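Long-range contacts in acyl-ACP thioesterase (Bacteroides thetaiotaomicron, PDB 2ESS), which probably hydrolyses the thioester of fatty acyl-acyl carrier protein, releasing free fatty acids in lipid biosynthesis, and binds calcium: residues A[6-11]-A[41-46]; A[25-31]-A[67-73]; A[61-65]-A[203-207]; A[84-88]-A[135-140]. All blocks are in the same frame, centred on the assembly; numbering follows the deposited sequence. Where two conformers were deposited one is given.

Contact 1 of 4, residues A[6-11]-A[41-46]; sequences NKIGTY and FHASDR
His42 reaches from the last turns of its helix to the backbone of Lys7 and Gly9. Its CB lies 3.4 Å from Tyr11 OH, and the two side chains cross at about a right angle. With CG anti to the backbone N (chi1 -179°), the imidazole is presented edge-on to the backbone where strand 9-14 begins. CD2 comes 3.3 Å from Gly9 N. Glycine suits this spot, since a beta carbon there would probably collide with His42 CD2 and Tyr11 OH. At the tip, NE2 donates to Lys7 O over 2.8 Å, with the acceptor in the ring plane. ND1 is hydrogen-bonded to Arg95, so both imidazole nitrogens are engaged, as suits histidine.

One face of the imidazole carries the Arg46 guanidinium, whose NH1 also grips His42 O. Phe41 CD2 sits over one face of the Tyr11 ring, offset toward its rim, 3.9 Å from Tyr11 CD1; with the planes at 59° the pair is oblique. A water ties Tyr11 OH to Asp45 OD2 and Arg46 NH1.

Thus the end of helix 28-45 is pinned to strand 9-14, an outermost strand within this chain. That strand is hydrogen-bonded through Gly9 and Tyr11 to Thr83 and Val81 of strand 78-88.

Contact 2 of 4, residues A[25-31]-A[67-73]; sequences RLTMGVL and IELDEMP
Met28 and Leu31 open helix 28-45, the central helix of the N-terminal hot-dog domain, and press onto Ile67 and Leu69 of strand 58-69 beneath it. Both methionines of the contact are selenomethionine. The flexible Met28 chain bends at its second and third torsions. It and the Ile67 side chain slide past each other in opposite directions, with Met28 SE 3.8 Å from Ile67 CD1, while Met28 CE meets Leu69 CD1 tip to tip at 3.9 Å. Met72 comes across Met28 at about a right angle, CE to CE 3.8 Å, and its CG and CE lie along Leu26 O, CG at 3.0 Å. Leu31 places one branch methyl, CD2, against both Ile67 CG2 and Met72 SE, each 3.8 Å away; a compact leucine fits there. Ile182 and Leu186 of helix 178-186 also touch Met28.

Polar bonds fix the approach to the helix. Thr27 is the N-cap, its OG1 accepting from Val30 N. Leu26 N donates to Pro73 O over 3.0 Å, and Leu26 CD2 packs on Pro73 CG. The Arg25 chain turns at its second torsion (chi2 -78°), bringing the guanidinium edge to Met72 O: NH1 donates in its own plane over 2.8 Å, nearly along the C=O axis.

Contact 3 of 4, residues A[61-65]-A[203-207]; sequences VLSRL and EMAYV
Strands 61-65 and 203-206 run antiparallel, their axes 4.8 Å apart at closest approach. Leu65 and Met204 form a hydrogen-bonded pair, in which Leu65 N donates to Met204 O and Met204 N returns a bond to Leu65 O over 2.8 Å. Arg64 and Ala205 are the next, non-hydrogen-bonded pair, and Tyr206 N then donates to Ser63 O over 2.9 Å. On its other edge, strand 58-69 carries a classic beta bulge, where Ser63 and Arg64 both face Val113 of strand 106-118.

Arg64 and Ala205 share one face of the sheet. The small methyl of Ala205 leaves room for the extended arginine, whose NH1 lies 3.5 Å from Ala205 CB. A water in the guanidinium plane accepts from NH1 and donates to Met204 O, linking the side chain to the partner strand.

Leu65 and Met204 turn to the opposite face, where Met204 packs against Tyr181, Ile182 and Ile185 of helix 178-186. Leu62, with CG anti to its N (chi1 178°), leans CD2 against Tyr206 CE2 at 3.7 Å; the two side chains cross at a slant. Tyr206 also touches Ile182, and its hydroxyl is hydrogen-bonded to Ser178 O. With an alanine here, Leu62 CD2 would probably face a gap and Ser178 O would lose its phenol partner.

The Tyr206 side chain is about 9 Å from that of His175, a calcium ligand. This strand pair is the seam joining the N- and C-terminal hot-dog domains into one continuous sheet, a double hot-dog arrangement within a single chain.

Contact 4 of 4, residues A[84-88]-A[135-140]; sequences WVENV and IVDYIC
Strand 78-88 of the N-terminal hot-dog domain is flanked at its C-terminal end by a loop that follows strand 106-118 and includes the 3-10 turn 136-138. Towards strand 92-100 the same strand has a classic beta bulge, with Glu86 and Asn87 both facing Asp94. The Glu86 carboxylate forms a salt bridge with Arg111.

The loop is fastened by Cys140 N, which donates to Val85 O over 2.8 Å, though the bond is bent to 136° at the hydrogen. Beside it, further along the strand, branched aliphatic residues, whose stiff side chains suit the place, form a compact apolar patch. Val88 reaches the loop through CG2, which lies 3.8 Å from Ile135 CG1, the two side chains slanting across each other. Ile139 spreads its branches: CG2 rests 3.4 Å from Glu86 O, CG1 faces Val85 CG1 at 4.2 Å, and CD1 touches Val88 CG2 at 4.1 Å. Exchanging it for a glycine is likely to open a gap beside Val85 and Val88 and leave the loop freer to shift against the strand.

A water adds a second tie between the backbones, accepting from Val85 N and donating to Tyr138 O. Trp84 CG sits between the backbone N and the carbonyl carbon (chi1 63°), which brings the indole beside Cys140; the small thiol fits close to the broad ring. Cys140 SG approaches Trp84 obliquely, 37° off the normal of the five-membered ring and 4.4 Å from its centroid, with Trp84 CB 3.9 Å from the same sulfur.

All four contacts reach one antiparallel sheet. Contacts 1 and 4 lie toward one end of it, on neighbouring strands 9-14 and 78-88, their centres about 11 Å apart; they touch where Lys7 NZ is hydrogen-bonded to Ile139 O and Arg46 packs on Tyr138. The centres of contacts 1 and 2 are about 21 Å apart, and the two tie the end and the start of helix 28-45 to strands 9-14 and 58-69. Contact 3, its centre about 17 Å from that of contact 2, shares strand 58-69. Contacts 1, 2 and 4 thus shape the N-terminal half; contact 3 joins it to the C-terminal half. Along the chain contacts 1 and 2 alternate, as do 2 and 3, while contact 4 falls between the segments of contact 3.

Contact 1 of 4, residues A[6-11]-A[41-46]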
loop_
_atom_site.group_PDB
_atom_site.type_symbol
_atom_site.label_atom_id
_atom_site.label_comp_id
_atom_site.label_asym_id
_atom_site.label_seq_id
_atom_site.Cartn_x
_atom_site.Cartn_y
_atom_site.Cartn_z
ATOM N N ASN A 6 4.520 -26.996 14.313
ATOM C CA ASN A 6 3.049 -26.840 14.192
ATOM C C ASN A 6 2.454 -25.519 14.748
ATOM O O ASN A 6 1.338 -25.145 14.411
ATOM C CB ASN A 6 2.337 -28.017 14.882
ATOM C CG ASN A 6 2.437 -29.321 14.106
ATOM O OD1 ASN A 6 2.544 -29.336 12.875
ATOM N ND2 ASN A 6 2.378 -30.432 14.832
ATOM N N LYS A 7 3.205 -24.834 15.597
ATOM C CA LYS A 7 2.796 -23.551 16.171
ATOM C C LYS A 7 3.146 -22.360 15.286
ATOM O O LYS A 7 2.787 -21.244 15.602
ATOM C CB LYS A 7 3.482 -23.364 17.516
ATOM C CG LYS A 7 3.156 -24.457 18.509
ATOM C CD LYS A 7 4.155 -24.510 19.621
ATOM C CE LYS A 7 3.713 -25.479 20.706
ATOM N NZ LYS A 7 4.581 -25.352 21.906
ATOM N N ILE A 8 3.873 -22.610 14.201
ATOM C CA ILE A 8 4.277 -21.597 13.220
ATOM C C ILE A 8 3.229 -21.440 12.113
ATOM O O ILE A 8 2.727 -22.408 11.567
ATOM C CB ILE A 8 5.683 -21.934 12.602
ATOM C CG1 ILE A 8 6.721 -22.048 13.718
ATOM C CG2 ILE A 8 6.102 -20.874 11.599
ATOM C CD1 ILE A 8 8.020 -22.756 13.305
ATOM N N GLY A 9 2.858 -20.208 11.822
ATOM C CA GLY A 9 2.085 -19.902 10.656
ATOM C C GLY A 9 3.014 -19.476 9.530
ATOM O O GLY A 9 3.908 -18.654 9.739
ATOM N N THR A 10 2.756 -19.980 8.333
ATOM C CA THR A 10 3.531 -19.645 7.124
ATOM C C THR A 10 2.632 -19.103 6.019
ATOM O O THR A 10 1.646 -19.716 5.669
ATOM C CB THR A 10 4.286 -20.903 6.551
ATOM O OG1 THR A 10 5.005 -21.565 7.605
ATOM C CG2 THR A 10 5.242 -20.502 5.389
ATOM N N TYR A 11 2.987 -17.955 5.457
ATOM C CA TYR A 11 2.128 -17.225 4.536
ATOM C C TYR A 11 2.927 -16.860 3.309
ATOM O O TYR A 11 4.068 -16.454 3.431
ATOM C CB TYR A 11 1.541 -15.989 5.234
ATOM C CG TYR A 11 0.862 -16.392 6.526
ATOM C CD1 TYR A 11 -0.380 -17.006 6.533
ATOM C CD2 TYR A 11 1.522 -16.258 7.742
ATOM C CE1 TYR A 11 -0.956 -17.423 7.722
ATOM C CE2 TYR A 11 0.942 -16.675 8.940
ATOM C CZ TYR A 11 -0.289 -17.247 8.930
ATOM O OH TYR A 11 -0.818 -17.650 10.141
ATOM N N PHE A 41 -3.420 -12.961 11.049
ATOM C CA PHE A 41 -3.934 -14.236 10.525
ATOM C C PHE A 41 -3.691 -15.360 11.553
ATOM O O PHE A 41 -4.545 -16.235 11.792
ATOM C CB PHE A 41 -3.259 -14.707 9.220
ATOM C CG PHE A 41 -3.274 -13.701 8.064
ATOM C CD1 PHE A 41 -4.370 -12.879 7.815
ATOM C CD2 PHE A 41 -2.170 -13.638 7.181
ATOM C CE1 PHE A 41 -4.348 -11.960 6.719
ATOM C CE2 PHE A 41 -2.135 -12.737 6.096
ATOM C CZ PHE A 41 -3.226 -11.895 5.864
ATOM N N HIS A 42 -2.505 -15.335 12.115
ATOM C CA HIS A 42 -2.009 -16.410 12.975
ATOM C C HIS A 42 -2.823 -16.405 14.275
ATOM O O HIS A 42 -3.365 -17.432 14.647
ATOM C CB HIS A 42 -0.509 -16.239 13.217
ATOM C CG HIS A 42 0.104 -17.307 14.061
ATOM N ND1 HIS A 42 0.140 -17.241 15.434
ATOM C CD2 HIS A 42 0.717 -18.473 13.721
ATOM C CE1 HIS A 42 0.732 -18.332 15.907
ATOM N NE2 HIS A 42 1.093 -19.094 14.888
ATOM N N ALA A 43 -2.957 -15.238 14.896
ATOM C CA ALA A 43 -3.731 -15.071 16.125
ATOM C C ALA A 43 -5.206 -15.400 15.905
ATOM O O ALA A 43 -5.793 -16.090 16.714
ATOM C CB ALA A 43 -3.615 -13.628 16.703
ATOM N N SER A 44 -5.791 -14.900 14.818
ATOM C CA SER A 44 -7.227 -15.051 14.613
ATOM C C SER A 44 -7.585 -16.492 14.341
ATOM O O SER A 44 -8.552 -17.006 14.893
ATOM C CB SER A 44 -7.755 -14.138 13.499
ATOM O OG SER A 44 -7.000 -14.286 12.324
ATOM N N ASP A 45 -6.780 -17.152 13.542
ATOM C CA ASP A 45 -7.029 -18.541 13.264
ATOM C C ASP A 45 -6.959 -19.388 14.519
ATOM O O ASP A 45 -7.503 -20.464 14.529
ATOM C CB ASP A 45 -6.042 -19.078 12.224
ATOM C CG ASP A 45 -6.318 -18.536 10.802
ATOM O OD1 ASP A 45 -7.385 -17.900 10.562
ATOM O OD2 ASP A 45 -5.445 -18.728 9.927
ATOM N N ARG A 46 -6.249 -18.942 15.543
ATOM C CA ARG A 46 -6.065 -19.761 16.733
ATOM C C ARG A 46 -6.821 -19.214 17.916
ATOM O O ARG A 46 -6.677 -19.714 19.019
ATOM C CB ARG A 46 -4.575 -19.841 17.059
ATOM C CG ARG A 46 -3.819 -20.695 16.082
ATOM C CD ARG A 46 -2.392 -20.304 16.037
ATOM N NE ARG A 46 -1.654 -21.068 15.045
ATOM C CZ ARG A 46 -1.713 -20.871 13.729
ATOM N NH1 ARG A 46 -2.457 -19.912 13.186
ATOM N NH2 ARG A 46 -0.992 -21.636 12.938
HETATM O O HOH W 1 -2.796 -19.179 10.308
#

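Contact 2 of 4, residues A[25-31]-A[67-73]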
loop_
_atom_site.group_PDB
_atom_site.type_symbol
_atom_site.label_atom_id
_atom_site.label_comp_id
_atom_site.label_asym_id
_atom_site.label_seq_id
_atom_site.Cartn_x
_atom_site.Cartn_y
_atom_site.Cartn_z
ATOM N N ARG A 25 13.087 -3.490 -5.069
ATOM C CA ARG A 25 13.032 -4.277 -3.832
ATOM C C ARG A 25 11.856 -3.841 -3.022
ATOM O O ARG A 25 11.542 -2.657 -2.984
ATOM C CB ARG A 25 14.275 -4.014 -2.974
ATOM C CG ARG A 25 15.581 -4.331 -3.651
ATOM C CD ARG A 25 15.796 -5.798 -3.630
ATOM N NE ARG A 25 16.822 -6.215 -4.568
ATOM C CZ ARG A 25 17.249 -7.463 -4.693
ATOM N NH1 ARG A 25 16.773 -8.406 -3.903
ATOM N NH2 ARG A 25 18.177 -7.766 -5.608
ATOM N N LEU A 26 11.238 -4.810 -2.365
ATOM C CA LEU A 26 10.073 -4.624 -1.502
ATOM C C LEU A 26 10.360 -3.501 -0.511
ATOM O O LEU A 26 11.474 -3.399 0.045
ATOM C CB LEU A 26 9.792 -5.928 -0.752
ATOM C CG LEU A 26 8.398 -6.164 -0.125
ATOM C CD1 LEU A 26 7.402 -6.433 -1.243
ATOM C CD2 LEU A 26 8.437 -7.360 0.864
ATOM N N THR A 27 9.387 -2.626 -0.302
ATOM C CA THR A 27 9.636 -1.499 0.559
ATOM C C THR A 27 9.464 -1.987 2.018
ATOM O O THR A 27 8.734 -2.951 2.284
ATOM C CB THR A 27 8.684 -0.304 0.279
ATOM O OG1 THR A 27 7.340 -0.692 0.580
ATOM C CG2 THR A 27 8.774 0.173 -1.208
HETATM N N MSE A 28 10.089 -1.271 2.941
HETATM C CA MSE A 28 9.974 -1.559 4.368
HETATM C C MSE A 28 8.547 -1.464 4.867
HETATM O O MSE A 28 8.137 -2.277 5.727
HETATM C CB MSE A 28 10.829 -0.597 5.207
HETATM C CG MSE A 28 11.037 -1.033 6.667
HETATM SE SE MSE A 28 12.093 -2.711 6.753
HETATM C CE MSE A 28 13.630 -2.138 5.786
ATOM N N GLY A 29 7.832 -0.436 4.406
ATOM C CA GLY A 29 6.440 -0.207 4.752
ATOM C C GLY A 29 5.585 -1.402 4.349
ATOM O O GLY A 29 4.780 -1.887 5.143
ATOM N N VAL A 30 5.798 -1.912 3.139
ATOM C CA VAL A 30 5.012 -3.073 2.654
ATOM C C VAL A 30 5.366 -4.325 3.411
ATOM O O VAL A 30 4.464 -5.120 3.721
ATOM C CB VAL A 30 5.170 -3.289 1.121
ATOM C CG1 VAL A 30 4.590 -4.640 0.702
ATOM C CG2 VAL A 30 4.494 -2.124 0.385
ATOM N N LEU A 31 6.647 -4.508 3.721
ATOM C CA LEU A 31 7.076 -5.649 4.545
ATOM C C LEU A 31 6.429 -5.597 5.925
ATOM O O LEU A 31 5.918 -6.594 6.382
ATOM C CB LEU A 31 8.580 -5.713 4.721
ATOM C CG LEU A 31 9.123 -6.868 5.565
ATOM C CD1 LEU A 31 8.657 -8.256 5.056
ATOM C CD2 LEU A 31 10.651 -6.771 5.620
ATOM N N ILE A 67 12.997 -5.133 12.556
ATOM C CA ILE A 67 13.181 -5.902 11.318
ATOM C C ILE A 67 14.674 -5.890 10.974
ATOM O O ILE A 67 15.331 -4.841 10.979
ATOM C CB ILE A 67 12.378 -5.305 10.141
ATOM C CG1 ILE A 67 10.887 -5.195 10.481
ATOM C CG2 ILE A 67 12.539 -6.144 8.815
ATOM C CD1 ILE A 67 10.080 -4.308 9.486
ATOM N N GLU A 68 15.242 -7.058 10.742
ATOM C CA GLU A 68 16.655 -7.138 10.337
ATOM C C GLU A 68 16.769 -8.042 9.117
ATOM O O GLU A 68 16.258 -9.171 9.130
ATOM C CB GLU A 68 17.529 -7.652 11.481
ATOM C CG GLU A 68 19.023 -7.418 11.288
ATOM C CD GLU A 68 19.848 -7.719 12.550
ATOM O OE1 GLU A 68 20.991 -8.184 12.365
ATOM O OE2 GLU A 68 19.362 -7.499 13.700
ATOM N N LEU A 69 17.421 -7.528 8.072
ATOM C CA LEU A 69 17.420 -8.161 6.737
ATOM C C LEU A 69 18.806 -8.296 6.163
ATOM O O LEU A 69 19.601 -7.381 6.292
ATOM C CB LEU A 69 16.589 -7.327 5.754
ATOM C CG LEU A 69 15.111 -7.088 6.075
ATOM C CD1 LEU A 69 14.618 -5.918 5.263
ATOM C CD2 LEU A 69 14.286 -8.340 5.833
ATOM N N ASP A 70 19.079 -9.439 5.522
ATOM C CA ASP A 70 20.240 -9.597 4.638
ATOM C C ASP A 70 19.918 -9.097 3.226
ATOM O O ASP A 70 20.780 -8.592 2.517
ATOM C CB ASP A 70 20.619 -11.070 4.512
ATOM C CG ASP A 70 21.268 -11.621 5.773
ATOM O OD1 ASP A 70 21.804 -10.824 6.589
ATOM O OD2 ASP A 70 21.248 -12.861 5.941
ATOM N N GLU A 71 18.682 -9.290 2.805
ATOM C CA GLU A 71 18.196 -8.778 1.531
ATOM C C GLU A 71 16.678 -8.698 1.600
ATOM O O GLU A 71 16.068 -9.161 2.549
ATOM C CB GLU A 71 18.644 -9.661 0.370
ATOM C CG GLU A 71 18.060 -11.045 0.389
HETATM N N MSE A 72 16.099 -8.069 0.598
HETATM C CA MSE A 72 14.675 -7.796 0.489
HETATM C C MSE A 72 14.201 -8.527 -0.781
HETATM O O MSE A 72 14.909 -8.559 -1.773
HETATM C CB MSE A 72 14.569 -6.282 0.309
HETATM C CG MSE A 72 13.330 -5.612 0.657
HETATM SE SE MSE A 72 12.496 -6.076 2.367
HETATM C CE MSE A 72 12.147 -4.256 3.039
ATOM N N PRO A 73 12.988 -9.073 -0.788
ATOM C CA PRO A 73 12.516 -9.663 -2.056
ATOM C C PRO A 73 12.496 -8.689 -3.248
ATOM O O PRO A 73 12.232 -7.499 -3.062
ATOM C CB PRO A 73 11.079 -10.052 -1.733
ATOM C CG PRO A 73 11.004 -10.152 -0.312
ATOM C CD PRO A 73 12.009 -9.210 0.286
#

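Contact 3 of 4, residues A[61-65]-A[203-207]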
loop_
_atom_site.group_PDB
_atom_site.type_symbol
_atom_site.label_atom_id
_atom_site.label_comp_id
_atom_site.label_asym_id
_atom_site.label_seq_id
_atom_site.Cartn_x
_atom_site.Cartn_y
_atom_site.Cartn_z
ATOM N N VAL A 61 -2.209 -3.943 21.421
ATOM C CA VAL A 61 -1.583 -2.758 20.835
ATOM C C VAL A 61 -0.115 -3.036 20.571
ATOM O O VAL A 61 0.576 -3.565 21.405
ATOM C CB VAL A 61 -1.752 -1.479 21.703
ATOM C CG1 VAL A 61 -3.197 -1.004 21.667
ATOM C CG2 VAL A 61 -1.304 -1.708 23.132
ATOM N N LEU A 62 0.332 -2.660 19.377
ATOM C CA LEU A 62 1.704 -2.836 18.949
ATOM C C LEU A 62 2.537 -1.749 19.592
ATOM O O LEU A 62 2.278 -0.556 19.385
ATOM C CB LEU A 62 1.829 -2.717 17.425
ATOM C CG LEU A 62 3.236 -2.841 16.811
ATOM C CD1 LEU A 62 3.873 -4.211 17.145
ATOM C CD2 LEU A 62 3.133 -2.622 15.286
ATOM N N SER A 63 3.575 -2.177 20.304
ATOM C CA SER A 63 4.463 -1.276 21.039
ATOM C C SER A 63 5.800 -1.091 20.314
ATOM O O SER A 63 6.281 0.015 20.179
ATOM C CB SER A 63 4.713 -1.818 22.454
ATOM O OG SER A 63 3.496 -2.045 23.125
ATOM N N ARG A 64 6.400 -2.189 19.893
ATOM C CA ARG A 64 7.731 -2.180 19.277
ATOM C C ARG A 64 7.795 -3.167 18.092
ATOM O O ARG A 64 7.184 -4.223 18.107
ATOM C CB ARG A 64 8.808 -2.561 20.271
ATOM C CG ARG A 64 8.944 -1.727 21.497
ATOM C CD ARG A 64 10.322 -1.963 22.204
ATOM N NE ARG A 64 10.428 -1.169 23.445
ATOM C CZ ARG A 64 10.653 0.139 23.465
ATOM N NH1 ARG A 64 10.849 0.826 22.335
ATOM N NH2 ARG A 64 10.689 0.772 24.618
ATOM N N LEU A 65 8.563 -2.799 17.079
ATOM C CA LEU A 65 8.821 -3.644 15.902
ATOM C C LEU A 65 10.284 -3.488 15.499
ATOM O O LEU A 65 10.735 -2.350 15.334
ATOM C CB LEU A 65 7.914 -3.229 14.754
ATOM C CG LEU A 65 8.016 -3.970 13.429
ATOM C CD1 LEU A 65 7.721 -5.510 13.586
ATOM C CD2 LEU A 65 7.127 -3.318 12.416
ATOM N N GLU A 203 13.871 -0.185 13.227
ATOM C CA GLU A 203 13.043 -0.323 14.415
ATOM C C GLU A 203 12.032 0.805 14.552
ATOM O O GLU A 203 12.300 1.914 14.176
ATOM C CB GLU A 203 13.908 -0.341 15.660
ATOM C CG GLU A 203 15.058 -1.299 15.650
ATOM C CD GLU A 203 15.957 -1.179 16.879
ATOM O OE1 GLU A 203 15.580 -0.503 17.861
ATOM O OE2 GLU A 203 17.072 -1.744 16.834
HETATM N N MSE A 204 10.860 0.474 15.045
HETATM C CA MSE A 204 9.782 1.416 15.329
HETATM C C MSE A 204 9.398 1.222 16.784
HETATM O O MSE A 204 9.339 0.064 17.286
HETATM C CB MSE A 204 8.555 1.086 14.509
HETATM C CG MSE A 204 8.729 1.341 13.034
HETATM SE SE MSE A 204 8.968 3.325 12.742
HETATM C CE MSE A 204 7.462 4.186 13.740
ATOM N N ALA A 205 9.153 2.348 17.452
ATOM C CA ALA A 205 8.509 2.370 18.774
ATOM C C ALA A 205 7.275 3.252 18.681
ATOM O O ALA A 205 7.363 4.412 18.304
ATOM C CB ALA A 205 9.464 2.918 19.837
ATOM N N TYR A 206 6.130 2.718 19.067
ATOM C CA TYR A 206 4.853 3.424 18.855
ATOM C C TYR A 206 4.465 3.938 20.207
ATOM O O TYR A 206 4.173 3.169 21.125
ATOM C CB TYR A 206 3.787 2.489 18.269
ATOM C CG TYR A 206 4.120 2.078 16.863
ATOM C CD1 TYR A 206 3.892 2.963 15.794
ATOM C CD2 TYR A 206 4.702 0.858 16.591
ATOM C CE1 TYR A 206 4.241 2.632 14.490
ATOM C CE2 TYR A 206 5.036 0.518 15.274
ATOM C CZ TYR A 206 4.788 1.393 14.244
ATOM O OH TYR A 206 5.136 1.043 12.958
ATOM N N VAL A 207 4.513 5.250 20.346
ATOM C CA VAL A 207 4.373 5.885 21.647
ATOM C C VAL A 207 2.960 6.425 21.918
ATOM O O VAL A 207 2.453 6.310 23.019
ATOM C CB VAL A 207 5.436 6.986 21.806
ATOM C CG1 VAL A 207 5.360 7.630 23.206
ATOM C CG2 VAL A 207 6.823 6.392 21.504
HETATM O O HOH W 2 1.657 1.703 21.189
HETATM O O HOH W 3 11.025 -0.072 19.557
#

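Contact 4 of 4, residues A[84-88]-A[135-140]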
loop_
_atom_site.group_PDB
_atom_site.type_symbol
_atom_site.label_atom_id
_atom_site.label_comp_id
_atom_site.label_asym_id
_atom_site.label_seq_id
_atom_site.Cartn_x
_atom_site.Cartn_y
_atom_site.Cartn_z
ATOM N N TRP A 84 5.306 -16.709 14.835
ATOM C CA TRP A 84 5.041 -17.529 15.985
ATOM C C TRP A 84 5.167 -16.648 17.223
ATOM O O TRP A 84 5.808 -15.591 17.187
ATOM C CB TRP A 84 6.044 -18.705 16.059
ATOM C CG TRP A 84 7.457 -18.288 16.225
ATOM C CD1 TRP A 84 8.129 -18.111 17.398
ATOM C CD2 TRP A 84 8.375 -17.967 15.180
ATOM N NE1 TRP A 84 9.407 -17.690 17.144
ATOM C CE2 TRP A 84 9.582 -17.599 15.785
ATOM C CE3 TRP A 84 8.282 -17.944 13.782
ATOM C CZ2 TRP A 84 10.698 -17.240 15.051
ATOM C CZ3 TRP A 84 9.378 -17.582 13.056
ATOM C CH2 TRP A 84 10.578 -17.230 13.690
ATOM N N VAL A 85 4.535 -17.097 18.292
ATOM C CA VAL A 85 4.623 -16.491 19.605
ATOM C C VAL A 85 5.803 -17.039 20.346
ATOM O O VAL A 85 5.898 -18.235 20.555
ATOM C CB VAL A 85 3.328 -16.746 20.432
ATOM C CG1 VAL A 85 3.429 -16.162 21.860
ATOM C CG2 VAL A 85 2.128 -16.150 19.714
ATOM N N GLU A 86 6.720 -16.155 20.746
ATOM C CA GLU A 86 7.902 -16.560 21.502
ATOM C C GLU A 86 7.660 -16.552 22.999
ATOM O O GLU A 86 8.073 -17.471 23.697
ATOM C CB GLU A 86 9.091 -15.660 21.174
ATOM C CG GLU A 86 10.292 -15.991 21.999
ATOM C CD GLU A 86 11.481 -15.118 21.655
ATOM O OE1 GLU A 86 11.355 -13.867 21.771
ATOM O OE2 GLU A 86 12.527 -15.700 21.290
ATOM N N ASN A 87 7.010 -15.504 23.494
ATOM C CA ASN A 87 6.695 -15.384 24.930
ATOM C C ASN A 87 5.384 -14.689 25.164
ATOM O O ASN A 87 5.029 -13.781 24.440
ATOM C CB ASN A 87 7.748 -14.527 25.664
ATOM C CG ASN A 87 9.029 -15.293 25.977
ATOM O OD1 ASN A 87 10.114 -14.869 25.579
ATOM N ND2 ASN A 87 8.905 -16.416 26.706
ATOM N N VAL A 88 4.723 -15.072 26.242
ATOM C CA VAL A 88 3.542 -14.388 26.721
ATOM C C VAL A 88 3.892 -14.014 28.152
ATOM O O VAL A 88 3.907 -14.862 29.035
ATOM C CB VAL A 88 2.265 -15.269 26.661
ATOM C CG1 VAL A 88 1.072 -14.556 27.335
ATOM C CG2 VAL A 88 1.944 -15.604 25.188
ATOM N N ILE A 135 -3.659 -18.675 23.822
ATOM C CA ILE A 135 -2.348 -18.164 23.353
ATOM C C ILE A 135 -1.161 -18.970 23.919
ATOM O O ILE A 135 -0.192 -19.226 23.216
ATOM C CB ILE A 135 -2.165 -16.644 23.581
ATOM C CG1 ILE A 135 -0.933 -16.115 22.820
ATOM C CG2 ILE A 135 -2.099 -16.288 25.054
ATOM C CD1 ILE A 135 -0.864 -14.622 22.690
ATOM N N VAL A 136 -1.260 -19.372 25.181
ATOM C CA VAL A 136 -0.152 -20.012 25.862
ATOM C C VAL A 136 0.192 -21.335 25.223
ATOM O O VAL A 136 1.352 -21.739 25.249
ATOM C CB VAL A 136 -0.417 -20.205 27.378
ATOM C CG1 VAL A 136 0.617 -21.120 27.963
ATOM C CG2 VAL A 136 -0.419 -18.859 28.086
ATOM N N ASP A 137 -0.813 -21.986 24.626
ATOM C CA ASP A 137 -0.633 -23.233 23.916
ATOM C C ASP A 137 0.264 -23.115 22.676
ATOM O O ASP A 137 0.739 -24.120 22.159
ATOM C CB ASP A 137 -1.997 -23.820 23.512
ATOM C CG ASP A 137 -2.955 -24.009 24.706
ATOM O OD1 ASP A 137 -2.514 -24.197 25.861
ATOM O OD2 ASP A 137 -4.177 -23.957 24.488
ATOM N N TYR A 138 0.505 -21.890 22.205
ATOM C CA TYR A 138 1.237 -21.665 20.967
ATOM C C TYR A 138 2.641 -21.056 21.172
ATOM O O TYR A 138 3.339 -20.747 20.194
ATOM C CB TYR A 138 0.399 -20.811 20.022
ATOM C CG TYR A 138 -0.819 -21.566 19.516
ATOM C CD1 TYR A 138 -0.719 -22.455 18.439
ATOM C CD2 TYR A 138 -2.049 -21.404 20.129
ATOM C CE1 TYR A 138 -1.841 -23.149 17.991
ATOM C CE2 TYR A 138 -3.145 -22.097 19.725
ATOM C CZ TYR A 138 -3.052 -22.958 18.648
ATOM O OH TYR A 138 -4.187 -23.611 18.239
ATOM N N ILE A 139 3.070 -20.934 22.428
ATOM C CA ILE A 139 4.442 -20.495 22.718
ATOM C C ILE A 139 5.436 -21.474 22.075
ATOM O O ILE A 139 5.339 -22.679 22.251
ATOM C CB ILE A 139 4.700 -20.344 24.234
ATOM C CG1 ILE A 139 3.940 -19.127 24.766
ATOM C CG2 ILE A 139 6.209 -20.192 24.501
ATOM C CD1 ILE A 139 3.588 -19.185 26.209
ATOM N N CYS A 140 6.388 -20.934 21.326
ATOM C CA CYS A 140 7.154 -21.687 20.394
ATOM C C CYS A 140 8.610 -21.235 20.499
ATOM O O CYS A 140 8.901 -20.024 20.588
ATOM C CB CYS A 140 6.574 -21.406 18.997
ATOM S SG CYS A 140 7.511 -21.996 17.591
HETATM O O HOH W 4 3.085 -19.546 17.907
#